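Local coordinates for protein polyketide synthase (Synechococcus sp., PDB 4GOX) that probably transfers a sulfo group from the donor PAPS to an intermediate of olefin biosynthesis, as the sulfotransferase domain of an olefin synthase, at residues H141-I144 and Q148-Y151; P54-L59 and A114-Q119. One frame throughout, in Å; residues are numbered along the deposited sequence.

Contact 1 of 2, residues H141-I144 and Q148-Y151; sequences HSEI and QAKY
A buried polar relay, in which Ser-142, Tyr-151 and Glu-143 are hydrogen-bonded in a row, ties the end of helix 136-145 to the start of strand 149-155, which follows it in the chain and lies in the parallel sheet between strands 26-30 and 208-212. The phenol oxygen of Tyr-151 is the hub. Ser-142 OG donates to Tyr-151 OH at 2.6 Å, and Tyr-151 OH in turn donates to Glu-143 OE2, also at 2.6 Å. Both partners lie at the edge of the ring and in its plane, one near CE1 and the other near CE2, so the hydroxyl is gripped between them. Ser-142 reaches it because OG stands opposite the backbone N (chi1 177°), turned off the helix toward the strand. Glu-143 starts out pointing past the strand, but its chain folds at chi2 (-62°) and brings the carboxylate round to the phenol, its plane 64° from that of the ring. OE2 accepts through its anti lone pair, the one facing away from OE1. The methyl CB of Ala-149 lies 3.5 Å from Ser-142 OG, adding an apolar touch beside the relay. Ser-142 and Ala-149 also rest on Phe-28 of the neighbouring strand 26-30, and Leu-199 of helix 181-202 touches both Glu-143 and Tyr-151. A phenylalanine in place of Tyr-151 would probably leave Ser-142 OG without its acceptor and Glu-143 OE2 without the phenol donor. Arg-207 forms a salt bridge with Glu-143 OE2 and also bonds to the carbonyl of Ala-149. With the phenol and a guanidinium both turned to OE2, the carboxylate is probably kept ionised, and its charge would polarise the phenol O-H and, through it, the serine hydroxyl.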
loop_
_atom_site.group_PDB
_atom_site.type_symbol
_atom_site.label_atom_id
_atom_site.label_comp_id
_atom_site.label_asym_id
_atom_site.label_seq_id
_atom_site.Cartn_x
_atom_site.Cartn_y
_atom_site.Cartn_z
ATOM N N HIS A 141 -1.982 3.356 14.321
ATOM C CA HIS A 141 -0.667 2.846 14.775
ATOM C C HIS A 141 0.504 3.642 14.186
ATOM O O HIS A 141 1.523 3.821 14.858
ATOM C CB HIS A 141 -0.507 1.373 14.414
ATOM C CG HIS A 141 0.512 0.629 15.222
ATOM N ND1 HIS A 141 0.965 -0.607 14.821
ATOM C CD2 HIS A 141 1.123 0.964 16.385
ATOM C CE1 HIS A 141 1.817 -0.998 15.753
ATOM N NE2 HIS A 141 1.927 -0.088 16.723
ATOM N N SER A 142 0.345 4.149 12.953
ATOM C CA SER A 142 1.406 4.899 12.272
ATOM C C SER A 142 1.712 6.220 12.972
ATOM O O SER A 142 2.875 6.512 13.240
ATOM C CB SER A 142 1.062 5.124 10.807
ATOM O OG SER A 142 2.076 5.908 10.201
ATOM N N GLU A 143 0.676 6.995 13.299
ATOM C CA GLU A 143 0.855 8.258 13.999
ATOM C C GLU A 143 1.405 8.054 15.410
ATOM O O GLU A 143 2.091 8.946 15.920
ATOM C CB GLU A 143 -0.427 9.105 13.971
ATOM C CG GLU A 143 -0.690 9.657 12.569
ATOM C CD GLU A 143 0.392 10.594 12.056
ATOM O OE1 GLU A 143 0.606 11.652 12.689
ATOM O OE2 GLU A 143 1.043 10.261 11.040
ATOM N N ILE A 144 1.168 6.863 16.012
ATOM C CA ILE A 144 1.738 6.500 17.307
ATOM C C ILE A 144 3.246 6.202 17.171
ATOM O O ILE A 144 4.038 6.668 17.987
ATOM C CB ILE A 144 0.915 5.350 17.983
ATOM C CG1 ILE A 144 -0.309 5.952 18.725
ATOM C CG2 ILE A 144 1.762 4.504 18.958
ATOM C CD1 ILE A 144 -1.505 5.053 18.891
ATOM N N GLN A 148 7.293 11.605 11.318
ATOM C CA GLN A 148 7.270 12.098 9.943
ATOM C C GLN A 148 6.747 11.120 8.886
ATOM O O GLN A 148 7.243 11.153 7.758
ATOM C CB GLN A 148 8.688 12.575 9.560
ATOM C CG GLN A 148 9.067 13.935 10.131
ATOM C CD GLN A 148 8.667 15.061 9.212
ATOM O OE1 GLN A 148 9.455 15.513 8.371
ATOM N NE2 GLN A 148 7.436 15.546 9.355
ATOM N N ALA A 149 5.722 10.289 9.205
ATOM C CA ALA A 149 5.142 9.389 8.193
ATOM C C ALA A 149 4.411 10.191 7.116
ATOM O O ALA A 149 3.711 11.153 7.426
ATOM C CB ALA A 149 4.180 8.402 8.836
ATOM N N LYS A 150 4.590 9.801 5.860
ATOM C CA LYS A 150 3.881 10.404 4.720
ATOM C C LYS A 150 2.929 9.375 4.160
ATOM O O LYS A 150 3.275 8.197 4.079
ATOM C CB LYS A 150 4.834 10.896 3.626
ATOM C CG LYS A 150 5.534 12.196 3.984
ATOM C CD LYS A 150 6.318 12.709 2.776
ATOM C CE LYS A 150 7.074 13.982 3.066
ATOM N NZ LYS A 150 8.375 13.696 3.717
ATOM N N TYR A 151 1.738 9.809 3.776
ATOM C CA TYR A 151 0.733 8.894 3.255
ATOM C C TYR A 151 0.326 9.214 1.823
ATOM O O TYR A 151 -0.193 10.299 1.555
ATOM C CB TYR A 151 -0.515 8.888 4.169
ATOM C CG TYR A 151 -0.172 8.676 5.624
ATOM C CD1 TYR A 151 0.170 7.411 6.103
ATOM C CD2 TYR A 151 -0.107 9.747 6.506
ATOM C CE1 TYR A 151 0.524 7.217 7.432
ATOM C CE2 TYR A 151 0.235 9.560 7.843
ATOM C CZ TYR A 151 0.567 8.299 8.295
ATOM O OH TYR A 151 0.881 8.130 9.614
#

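Contact 2 of 2, residues P54-L59 and A114-Q119; sequences PELHLL and AYLQRQ
Leu-56 and Leu-58 meet Leu-116 of helix 109-119 in a purely apolar contact, methyl against methyl. Leu-116 CD1 is the focal atom: it lies 3.9 Å from Leu-56 CD2 and 4.0 Å from Leu-58 CD1, with Leu-56 CD1 at the same 4.0 Å. Each loop leucine reaches toward the helix leucine tip to tip, and Leu-116 CD1 touches both. All three have nearly the same shape: the shared first torsion (chi1 -63° in Leu-116) sets CG beside the backbone N and opposite the carbonyl carbon, and the CD methyls meet end on. The main chains stay well apart, 10.2 Å between Leu-56 CA and Leu-116 CA, and the leucines span that distance. More apolar neighbours close round the three: Leu-87 and Ala-83 of helix 79-88 touch Leu-116 and Leu-56 respectively, while Ile-109 and Ile-112 pack on Leu-58. The contact thus joins two parts of the P-loop-type sulfotransferase fold, the loop that leaves edge strand 50-51 and the helix that leads into its sheet neighbour, strand 124-129. Between them the chain makes a long, largely helical excursion, and the leucines bring its last helix back against its beginning. The hydrogen bonds lie around the leucines rather than between them. The carbonyls of Leu-56 and His-57 both accept from Arg-67, and Leu-58 N is hydrogen-bonded to Tyr-132 OH. Within the helix, Gln-119 N bonds to Tyr-115 O at 3.0 Å. The side chain of Gln-117 bonds outward, OE1 to Asn-22 ND2 and NE2 to Pro-25 O.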
loop_
_atom_site.group_PDB
_atom_site.type_symbol
_atom_site.label_atom_id
_atom_site.label_comp_id
_atom_site.label_asym_id
_atom_site.label_seq_id
_atom_site.Cartn_x
_atom_site.Cartn_y
_atom_site.Cartn_z
ATOM N N PRO A 54 7.607 -5.748 -1.783
ATOM C CA PRO A 54 6.235 -6.288 -1.710
ATOM C C PRO A 54 5.720 -6.195 -0.259
ATOM O O PRO A 54 6.520 -6.023 0.659
ATOM C CB PRO A 54 6.398 -7.747 -2.144
ATOM C CG PRO A 54 7.822 -8.067 -1.956
ATOM C CD PRO A 54 8.603 -6.815 -2.043
ATOM N N GLU A 55 4.394 -6.245 -0.065
ATOM C CA GLU A 55 3.696 -6.088 1.224
ATOM C C GLU A 55 4.397 -6.645 2.464
ATOM O O GLU A 55 4.461 -7.866 2.644
ATOM C CB GLU A 55 2.265 -6.640 1.142
ATOM C CG GLU A 55 1.301 -5.652 0.516
ATOM C CD GLU A 55 0.141 -6.259 -0.237
ATOM O OE1 GLU A 55 -0.070 -5.858 -1.403
ATOM O OE2 GLU A 55 -0.620 -7.051 0.365
ATOM N N LEU A 56 4.928 -5.728 3.305
ATOM C CA LEU A 56 5.550 -6.045 4.599
ATOM C C LEU A 56 4.520 -6.536 5.614
ATOM O O LEU A 56 4.818 -7.426 6.417
ATOM C CB LEU A 56 6.289 -4.800 5.137
ATOM C CG LEU A 56 7.439 -4.274 4.247
ATOM C CD1 LEU A 56 7.854 -2.876 4.670
ATOM C CD2 LEU A 56 8.676 -5.212 4.316
ATOM N N HIS A 57 3.285 -5.951 5.587
ATOM C CA HIS A 57 2.188 -6.299 6.502
ATOM C C HIS A 57 2.623 -6.274 7.974
ATOM O O HIS A 57 2.550 -7.286 8.666
ATOM C CB HIS A 57 1.469 -7.624 6.103
ATOM C CG HIS A 57 0.037 -7.658 6.573
ATOM N ND1 HIS A 57 -0.877 -6.674 6.195
ATOM C CD2 HIS A 57 -0.573 -8.497 7.447
ATOM C CE1 HIS A 57 -2.011 -6.981 6.804
ATOM N NE2 HIS A 57 -1.877 -8.068 7.571
ATOM N N LEU A 58 3.153 -5.121 8.419
ATOM C CA LEU A 58 3.676 -4.917 9.786
ATOM C C LEU A 58 2.755 -4.063 10.687
ATOM O O LEU A 58 2.546 -4.401 11.846
ATOM C CB LEU A 58 5.036 -4.209 9.689
ATOM C CG LEU A 58 6.212 -5.034 9.112
ATOM C CD1 LEU A 58 7.410 -4.121 8.787
ATOM C CD2 LEU A 58 6.615 -6.136 10.098
ATOM N N LEU A 59 2.224 -2.954 10.156
ATOM C CA LEU A 59 1.391 -1.998 10.902
ATOM C C LEU A 59 0.242 -2.560 11.763
ATOM O O LEU A 59 0.086 -2.044 12.871
ATOM C CB LEU A 59 0.962 -0.845 9.986
ATOM C CG LEU A 59 0.575 0.493 10.639
ATOM C CD1 LEU A 59 1.782 1.132 11.334
ATOM C CD2 LEU A 59 0.077 1.459 9.585
ATOM N N ALA A 114 12.345 0.460 12.228
ATOM C CA ALA A 114 13.646 1.117 12.453
ATOM C C ALA A 114 14.792 0.308 11.827
ATOM O O ALA A 114 15.724 0.896 11.260
ATOM C CB ALA A 114 13.897 1.332 13.938
ATOM N N TYR A 115 14.675 -1.037 11.868
ATOM C CA TYR A 115 15.622 -1.965 11.266
ATOM C C TYR A 115 15.616 -1.801 9.747
ATOM O O TYR A 115 16.679 -1.657 9.153
ATOM C CB TYR A 115 15.250 -3.412 11.613
ATOM C CG TYR A 115 16.249 -4.443 11.128
ATOM C CD1 TYR A 115 17.393 -4.738 11.869
ATOM C CD2 TYR A 115 16.027 -5.158 9.951
ATOM C CE1 TYR A 115 18.310 -5.695 11.435
ATOM C CE2 TYR A 115 16.933 -6.124 9.511
ATOM C CZ TYR A 115 18.076 -6.385 10.255
ATOM O OH TYR A 115 18.962 -7.348 9.848
ATOM N N LEU A 116 14.435 -1.863 9.119
ATOM C CA LEU A 116 14.341 -1.757 7.663
ATOM C C LEU A 116 14.812 -0.384 7.156
ATOM O O LEU A 116 15.511 -0.330 6.152
ATOM C CB LEU A 116 12.949 -2.135 7.140
ATOM C CG LEU A 116 12.473 -3.579 7.367
ATOM C CD1 LEU A 116 10.984 -3.705 7.075
ATOM C CD2 LEU A 116 13.231 -4.570 6.507
ATOM N N GLN A 117 14.528 0.702 7.925
ATOM C CA GLN A 117 14.950 2.071 7.607
ATOM C C GLN A 117 16.473 2.171 7.589
ATOM O O GLN A 117 17.038 2.900 6.764
ATOM C CB GLN A 117 14.377 3.074 8.608
ATOM C CG GLN A 117 12.896 3.392 8.408
ATOM C CD GLN A 117 12.401 4.248 9.539
ATOM O OE1 GLN A 117 12.648 3.958 10.719
ATOM N NE2 GLN A 117 11.717 5.338 9.207
ATOM N N ARG A 118 17.125 1.424 8.501
ATOM C CA ARG A 118 18.560 1.326 8.645
ATOM C C ARG A 118 19.148 0.541 7.454
ATOM O O ARG A 118 20.115 1.002 6.855
ATOM C CB ARG A 118 18.916 0.667 10.006
ATOM C CG ARG A 118 20.426 0.475 10.252
ATOM C CD ARG A 118 20.778 0.435 11.731
ATOM N NE ARG A 118 20.709 1.774 12.326
ATOM C CZ ARG A 118 20.880 2.044 13.616
ATOM N NH1 ARG A 118 21.135 1.065 14.479
ATOM N NH2 ARG A 118 20.790 3.291 14.056
ATOM N N GLN A 119 18.571 -0.629 7.124
ATOM C CA GLN A 119 19.021 -1.492 6.027
ATOM C C GLN A 119 18.767 -0.873 4.644
ATOM O O GLN A 119 19.448 -1.233 3.685
ATOM C CB GLN A 119 18.382 -2.885 6.132
ATOM C CG GLN A 119 18.727 -3.634 7.415
ATOM C CD GLN A 119 20.216 -3.756 7.655
ATOM O OE1 GLN A 119 20.984 -4.160 6.773
ATOM N NE2 GLN A 119 20.651 -3.423 8.865
#

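Contacts 1 and 2 have their centres about 13 Å apart and follow one another along the chain, contact 2 closing before contact 1 opens. They meet at the far end of loop 54-59. There His-141 ND1 lies 2.6 Å from Leu-59 O, a probable hydrogen bond, and Leu-59 CD1 packs 3.7 Å from Ser-142 N. The loop that contact 2 ties to helix 109-119 is therefore also joined to the helix of contact 1. At its other end, Glu-55 forms a salt bridge with Lys-128 of strand 124-129. Adenosine-3'-5'-diphosphate is bound in a pocket of the same domain; the bonds of these two contacts join helix, strand and loop rather than the nucleotide.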